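Local coordinates for microcin B17-processing protein McbD (PDB 6GRH), which is needed to convert the inactive microcin B17 precursor McbA into the active peptide, working as a YcaO-family protein in complex with McbB, at residues T110-N115 with Y341-R346; C151-S156 with V352-I357. The protein carries 1 engineered substitution. All coordinates share one frame; numbering follows the deposited sequence.

In the fold
Contacts 1 and 2 sit in the same branched antiparallel sheet, their centres about 9 Å apart. Strands 339-347 and 350-358 follow one another in the chain and pair as a hairpin. Contact 1 joins the first arm to strand 108-115, and contact 2 joins the second arm to strand 151-154. Both are largely buried, although the end of contact 2, at H154 and G155, is exposed. In contact 2 regular backbone pairing does the joining. In contact 1 the strands cross steeply, and an arginine and aromatic rings do most of the work. McbB touches both, contact 1 more extensively. E345 and Y354 tie the two together through a probable hydrogen bond.

Contact 1 of 2, residues T110-N115 with Y341-R346; sequences TVRAFN and YYARER. With EDO (1,2-ethanediol), chain N.
R112 reaches over the ring of Y342, the two side chains crossing at about a right angle. Its CD lies 3.7 Å from the centroid of the Y342 ring, a CH-pi contact over one face, while the guanidinium runs on past the ring and leaves at most a weak cation-pi attraction. With CG held between backbone N and carbonyl carbon (chi1 74°) and the chain bent at chi3, the tip turns onto the opposite backbone. There R112 NH1 donates to Y342 O at 2.9 Å, nearly straight and on a lone pair in the carbonyl plane. A water accepts from NH1 and also bonds Y341 OH, which has H63 as its other partner.

F114 meets the same Y342 ring obliquely, planes at 47°, with CD2 3.6 Å from Y342 CD1. V111 CG2 packs on Y341 CD1 at 3.7 Å.

Within these segments the strands cross at 112° and R112's bond is the main polar link; F114 pairs with V340 just outside. R344 NH1 lies over a face of the R112 guanidinium, 3.9 Å from R112 NE. These like charges are probably tolerated because each has oxygen acceptors: Y342 O and the water for R112, T31 O of the McbB chain and an ethanediol, probably from the crystallisation liquor, for R344.

Contact 2 of 2, residues C151-S156 with V352-I357; sequences CSFHGS and VWYTKI. With EDO (1,2-ethanediol), chain Q.
W353 and the G155-S156 turn come together beside a 1,2-ethanediol, probably from the crystallisation liquor, which the indole grips at its edge. W353 NE1 donates to the diol's O2 at 2.8 Å, in the ring plane, with an angle of 161° at the hydrogen. H154 O and G155 O lie at the edge of the same ring, and W353 CD1 comes to 3.6 Å from S156 C. E19 of the McbB chain also bonds the diol.

Behind the turn the strands pair regularly. S152 with T355 and H154 with W353 are antiparallel hydrogen-bonded pairs; W353 N to H154 O, at 2.8 Å, runs almost along the C=O direction. Strand 350-358 is the second arm of the hairpin begun by 339-347, and in this YcaO-family sheet 151-154 pairs with the edge of 350-358 that does not face 339-347. S156 then N-caps helix 157-180, its OG bonded to D159 N.

Between the hydrogen-bonded pairs F153 and Y354 point the same way, side by side, with F153 CD1 3.5 Å from Y354 CE2. F153 has CG anti to its N (chi1 171°), which carries CE1 to 3.6 Å from V352 CB. Helix 47-66 lies against both rings: F59 stacks on F153, and H63 on Y354. Further along the same face, C151 SG rests 3.8 Å from K356 CG, while K356 NZ is held by the carbonyls of C149 and D147.

Contact 1 of 2, residues T110-N115 with Y341-R346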
loop_
_atom_site.group_PDB
_atom_site.type_symbol
_atom_site.label_atom_id
_atom_site.label_comp_id
_atom_site.label_asym_id
_atom_site.label_seq_id
_atom_site.Cartn_x
_atom_site.Cartn_y
_atom_site.Cartn_z
ATOM N N THR E 110 56.587 -5.763 -0.572
ATOM C CA THR E 110 56.188 -6.659 0.502
ATOM C C THR E 110 54.714 -6.517 0.878
ATOM O O THR E 110 54.098 -5.462 0.709
ATOM C CB THR E 110 56.994 -6.360 1.773
ATOM O OG1 THR E 110 56.857 -4.974 2.099
ATOM C CG2 THR E 110 58.457 -6.687 1.580
ATOM N N VAL E 111 54.160 -7.611 1.376
ATOM C CA VAL E 111 52.892 -7.613 2.091
ATOM C C VAL E 111 53.027 -8.438 3.352
ATOM O O VAL E 111 53.858 -9.353 3.426
ATOM C CB VAL E 111 51.713 -8.179 1.267
ATOM C CG1 VAL E 111 51.393 -7.244 0.119
ATOM C CG2 VAL E 111 51.983 -9.589 0.757
ATOM N N ARG E 112 52.160 -8.124 4.311
ATOM C CA ARG E 112 52.160 -8.743 5.625
ATOM C C ARG E 112 51.719 -10.214 5.510
ATOM O O ARG E 112 50.912 -10.560 4.645
ATOM C CB ARG E 112 51.268 -7.942 6.598
ATOM C CG ARG E 112 49.767 -8.110 6.346
ATOM C CD ARG E 112 48.923 -7.154 7.165
ATOM N NE ARG E 112 48.946 -5.796 6.656
ATOM C CZ ARG E 112 48.286 -5.370 5.577
ATOM N NH1 ARG E 112 47.556 -6.190 4.812
ATOM N NH2 ARG E 112 48.391 -4.096 5.228
ATOM N N ALA E 113 52.277 -11.072 6.358
ATOM C CA ALA E 113 51.849 -12.462 6.433
ATOM C C ALA E 113 52.235 -13.069 7.766
ATOM O O ALA E 113 53.066 -12.512 8.502
ATOM C CB ALA E 113 52.446 -13.265 5.288
ATOM N N PHE E 114 51.652 -14.210 8.085
ATOM C CA PHE E 114 52.186 -15.031 9.167
ATOM C C PHE E 114 52.286 -16.480 8.748
ATOM O O PHE E 114 51.543 -16.927 7.878
ATOM C CB PHE E 114 51.366 -14.865 10.458
ATOM C CG PHE E 114 49.907 -15.230 10.338
ATOM C CD1 PHE E 114 49.478 -16.554 10.543
ATOM C CD2 PHE E 114 48.949 -14.255 10.099
ATOM C CE1 PHE E 114 48.127 -16.886 10.464
ATOM C CE2 PHE E 114 47.606 -14.589 10.015
ATOM C CZ PHE E 114 47.195 -15.907 10.212
ATOM N N ASN E 115 53.222 -17.204 9.354
ATOM C CA ASN E 115 53.389 -18.629 9.094
ATOM C C ASN E 115 52.170 -19.379 9.643
ATOM O O ASN E 115 51.794 -19.214 10.806
ATOM C CB ASN E 115 54.704 -19.132 9.727
ATOM C CG ASN E 115 54.955 -20.623 9.495
ATOM O OD1 ASN E 115 54.341 -21.487 10.132
ATOM N ND2 ASN E 115 55.883 -20.927 8.601
ATOM N N TYR E 341 48.775 -14.581 3.921
ATOM C CA TYR E 341 48.589 -13.162 3.703
ATOM C C TYR E 341 47.270 -12.787 4.315
ATOM O O TYR E 341 46.280 -13.537 4.189
ATOM C CB TYR E 341 48.544 -12.806 2.218
ATOM C CG TYR E 341 47.919 -11.466 1.962
ATOM C CD1 TYR E 341 48.639 -10.302 2.151
ATOM C CD2 TYR E 341 46.605 -11.366 1.538
ATOM C CE1 TYR E 341 48.080 -9.062 1.908
ATOM C CE2 TYR E 341 46.001 -10.128 1.323
ATOM C CZ TYR E 341 46.739 -8.974 1.499
ATOM O OH TYR E 341 46.143 -7.750 1.282
ATOM N N TYR E 342 47.223 -11.619 4.942
ATOM C CA TYR E 342 45.965 -11.155 5.539
ATOM C C TYR E 342 45.835 -9.655 5.441
ATOM O O TYR E 342 46.837 -8.921 5.389
ATOM C CB TYR E 342 45.839 -11.641 6.998
ATOM C CG TYR E 342 46.793 -10.965 7.930
ATOM C CD1 TYR E 342 48.084 -11.428 8.078
ATOM C CD2 TYR E 342 46.412 -9.822 8.626
ATOM C CE1 TYR E 342 48.985 -10.770 8.905
ATOM C CE2 TYR E 342 47.293 -9.160 9.455
ATOM C CZ TYR E 342 48.576 -9.612 9.579
ATOM O OH TYR E 342 49.451 -8.939 10.412
ATOM N N ALA E 343 44.582 -9.217 5.346
ATOM C CA ALA E 343 44.208 -7.808 5.425
ATOM C C ALA E 343 42.836 -7.760 6.116
ATOM O O ALA E 343 42.085 -8.765 6.138
ATOM C CB ALA E 343 44.125 -7.186 4.062
ATOM N N ARG E 344 42.552 -6.637 6.749
ATOM C CA ARG E 344 41.276 -6.447 7.411
ATOM C C ARG E 344 40.826 -4.998 7.389
ATOM O O ARG E 344 41.640 -4.067 7.321
ATOM C CB ARG E 344 41.269 -7.037 8.815
ATOM C CG ARG E 344 42.019 -6.252 9.878
ATOM C CD ARG E 344 43.452 -5.985 9.498
ATOM N NE ARG E 344 44.288 -5.645 10.643
ATOM C CZ ARG E 344 45.587 -5.348 10.565
ATOM N NH1 ARG E 344 46.198 -5.294 9.383
ATOM N NH2 ARG E 344 46.283 -5.086 11.682
ATOM N N GLU E 345 39.503 -4.832 7.440
ATOM C CA GLU E 345 38.858 -3.513 7.340
ATOM C C GLU E 345 37.630 -3.469 8.253
ATOM O O GLU E 345 36.816 -4.400 8.262
ATOM C CB GLU E 345 38.428 -3.236 5.880
ATOM C CG GLU E 345 39.605 -3.151 4.924
ATOM C CD GLU E 345 39.242 -2.970 3.458
ATOM O OE1 GLU E 345 38.118 -3.384 3.022
ATOM O OE2 GLU E 345 40.117 -2.416 2.745
ATOM N N ARG E 346 37.517 -2.404 9.022
ATOM C CA ARG E 346 36.358 -2.169 9.835
ATOM C C ARG E 346 35.100 -1.894 9.006
ATOM O O ARG E 346 35.096 -1.046 8.093
ATOM C CB ARG E 346 36.625 -1.041 10.802
ATOM C CG ARG E 346 35.643 -0.981 11.934
ATOM C CD ARG E 346 35.994 0.101 12.942
ATOM N NE ARG E 346 34.933 0.231 13.928
ATOM C CZ ARG E 346 34.914 1.107 14.931
ATOM N NH1 ARG E 346 35.882 2.001 15.094
ATOM N NH2 ARG E 346 33.881 1.103 15.772
HETATM C C1 EDO N . 49.508 -3.741 9.599
HETATM O O1 EDO N . 48.578 -2.846 10.218
HETATM C C2 EDO N . 49.687 -5.044 10.378
HETATM O O2 EDO N . 49.166 -4.954 11.709
HETATM O O HOH W 1 47.235 -5.386 2.083
HETATM O O HOH W 2 52.031 -9.954 10.493
#

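Contact 2 of 2, residues C151-S156 with V352-I357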
loop_
_atom_site.group_PDB
_atom_site.type_symbol
_atom_site.label_atom_id
_atom_site.label_comp_id
_atom_site.label_asym_id
_atom_site.label_seq_id
_atom_site.Cartn_x
_atom_site.Cartn_y
_atom_site.Cartn_z
ATOM N N CYS E 151 42.693 -17.632 -2.187
ATOM C CA CYS E 151 42.142 -16.348 -1.731
ATOM C C CYS E 151 40.773 -16.559 -1.111
ATOM O O CYS E 151 39.995 -17.391 -1.591
ATOM C CB CYS E 151 41.990 -15.372 -2.884
ATOM S SG CYS E 151 43.550 -14.725 -3.546
ATOM N N SER E 152 40.487 -15.815 -0.044
ATOM C CA SER E 152 39.188 -15.889 0.625
ATOM C C SER E 152 38.844 -14.578 1.316
ATOM O O SER E 152 39.720 -13.746 1.582
ATOM C CB SER E 152 39.156 -17.044 1.634
ATOM O OG SER E 152 37.830 -17.503 1.825
ATOM N N PHE E 153 37.544 -14.409 1.563
ATOM C CA PHE E 153 36.995 -13.256 2.270
ATOM C C PHE E 153 35.978 -13.765 3.269
ATOM O O PHE E 153 35.140 -14.603 2.920
ATOM C CB PHE E 153 36.321 -12.299 1.292
ATOM C CG PHE E 153 35.541 -11.206 1.956
ATOM C CD1 PHE E 153 36.169 -10.042 2.373
ATOM C CD2 PHE E 153 34.175 -11.346 2.190
ATOM C CE1 PHE E 153 35.455 -9.034 2.977
ATOM C CE2 PHE E 153 33.452 -10.333 2.802
ATOM C CZ PHE E 153 34.085 -9.166 3.183
ATOM N N HIS E 154 36.028 -13.281 4.505
ATOM C CA HIS E 154 34.969 -13.603 5.457
ATOM C C HIS E 154 34.889 -12.611 6.596
ATOM O O HIS E 154 35.770 -11.790 6.748
ATOM C CB HIS E 154 35.199 -15.012 6.026
ATOM C CG HIS E 154 33.923 -15.770 6.243
ATOM N ND1 HIS E 154 33.169 -15.648 7.395
ATOM C CD2 HIS E 154 33.235 -16.606 5.422
ATOM C CE1 HIS E 154 32.082 -16.394 7.283
ATOM N NE2 HIS E 154 32.101 -16.988 6.100
ATOM N N GLY E 155 33.819 -12.696 7.396
ATOM C CA GLY E 155 33.646 -11.887 8.602
ATOM C C GLY E 155 34.457 -12.264 9.829
ATOM O O GLY E 155 34.484 -11.513 10.805
ATOM N N SER E 156 35.135 -13.410 9.799
ATOM C CA SER E 156 36.065 -13.790 10.879
ATOM C C SER E 156 37.348 -14.316 10.270
ATOM O O SER E 156 37.335 -14.919 9.187
ATOM C CB SER E 156 35.431 -14.796 11.857
ATOM O OG SER E 156 35.462 -16.143 11.411
ATOM N N VAL E 352 36.016 -7.254 8.600
ATOM C CA VAL E 352 36.021 -8.232 7.514
ATOM C C VAL E 352 37.487 -8.516 7.175
ATOM O O VAL E 352 38.346 -7.644 7.366
ATOM C CB VAL E 352 35.208 -7.779 6.301
ATOM C CG1 VAL E 352 33.743 -7.516 6.708
ATOM C CG2 VAL E 352 35.818 -6.549 5.565
ATOM N N TRP E 353 37.732 -9.732 6.659
ATOM C CA TRP E 353 39.059 -10.332 6.511
ATOM C C TRP E 353 39.272 -10.800 5.089
ATOM O O TRP E 353 38.373 -11.421 4.487
ATOM C CB TRP E 353 39.186 -11.515 7.449
ATOM C CG TRP E 353 39.163 -11.044 8.854
ATOM C CD1 TRP E 353 38.065 -10.838 9.631
ATOM C CD2 TRP E 353 40.285 -10.628 9.617
ATOM N NE1 TRP E 353 38.441 -10.334 10.843
ATOM C CE2 TRP E 353 39.800 -10.183 10.857
ATOM C CE3 TRP E 353 41.668 -10.583 9.369
ATOM C CZ2 TRP E 353 40.643 -9.730 11.866
ATOM C CZ3 TRP E 353 42.512 -10.119 10.380
ATOM C CH2 TRP E 353 41.994 -9.719 11.612
ATOM N N TYR E 354 40.446 -10.493 4.557
ATOM C CA TYR E 354 40.899 -11.012 3.272
ATOM C C TYR E 354 42.125 -11.847 3.584
ATOM O O TYR E 354 43.000 -11.397 4.360
ATOM C CB TYR E 354 41.288 -9.882 2.325
ATOM C CG TYR E 354 40.293 -8.763 2.242
ATOM C CD1 TYR E 354 40.308 -7.724 3.162
ATOM C CD2 TYR E 354 39.342 -8.725 1.226
ATOM C CE1 TYR E 354 39.384 -6.668 3.078
ATOM C CE2 TYR E 354 38.416 -7.694 1.132
ATOM C CZ TYR E 354 38.448 -6.660 2.044
ATOM O OH TYR E 354 37.538 -5.628 1.938
ATOM N N THR E 355 42.187 -13.052 3.032
ATOM C CA THR E 355 43.337 -13.919 3.263
ATOM C C THR E 355 43.734 -14.612 1.975
ATOM O O THR E 355 42.884 -14.864 1.119
ATOM C CB THR E 355 43.056 -15.028 4.304
ATOM O OG1 THR E 355 41.823 -15.668 3.981
ATOM C CG2 THR E 355 42.987 -14.467 5.711
ATOM N N LYS E 356 45.016 -14.964 1.876
ATOM C CA LYS E 356 45.497 -15.877 0.836
ATOM C C LYS E 356 46.568 -16.776 1.431
ATOM O O LYS E 356 47.531 -16.296 2.048
ATOM C CB LYS E 356 46.057 -15.125 -0.373
ATOM C CG LYS E 356 46.482 -16.015 -1.562
ATOM C CD LYS E 356 47.216 -15.175 -2.590
ATOM C CE LYS E 356 47.802 -15.940 -3.776
ATOM N NZ LYS E 356 46.747 -16.327 -4.746
ATOM N N ILE E 357 46.365 -18.076 1.265
ATOM C CA ILE E 357 47.330 -19.058 1.671
ATOM C C ILE E 357 48.240 -19.347 0.496
ATOM O O ILE E 357 47.760 -19.698 -0.584
ATOM C CB ILE E 357 46.662 -20.323 2.252
ATOM C CG1 ILE E 357 46.021 -19.930 3.582
ATOM C CG2 ILE E 357 47.710 -21.414 2.445
ATOM C CD1 ILE E 357 45.373 -21.028 4.361
HETATM C C1 EDO Q . 34.690 -9.436 14.054
HETATM O O1 EDO Q . 34.359 -9.273 12.670
HETATM C C2 EDO Q . 36.202 -9.594 14.195
HETATM O O2 EDO Q . 36.763 -10.305 13.084
#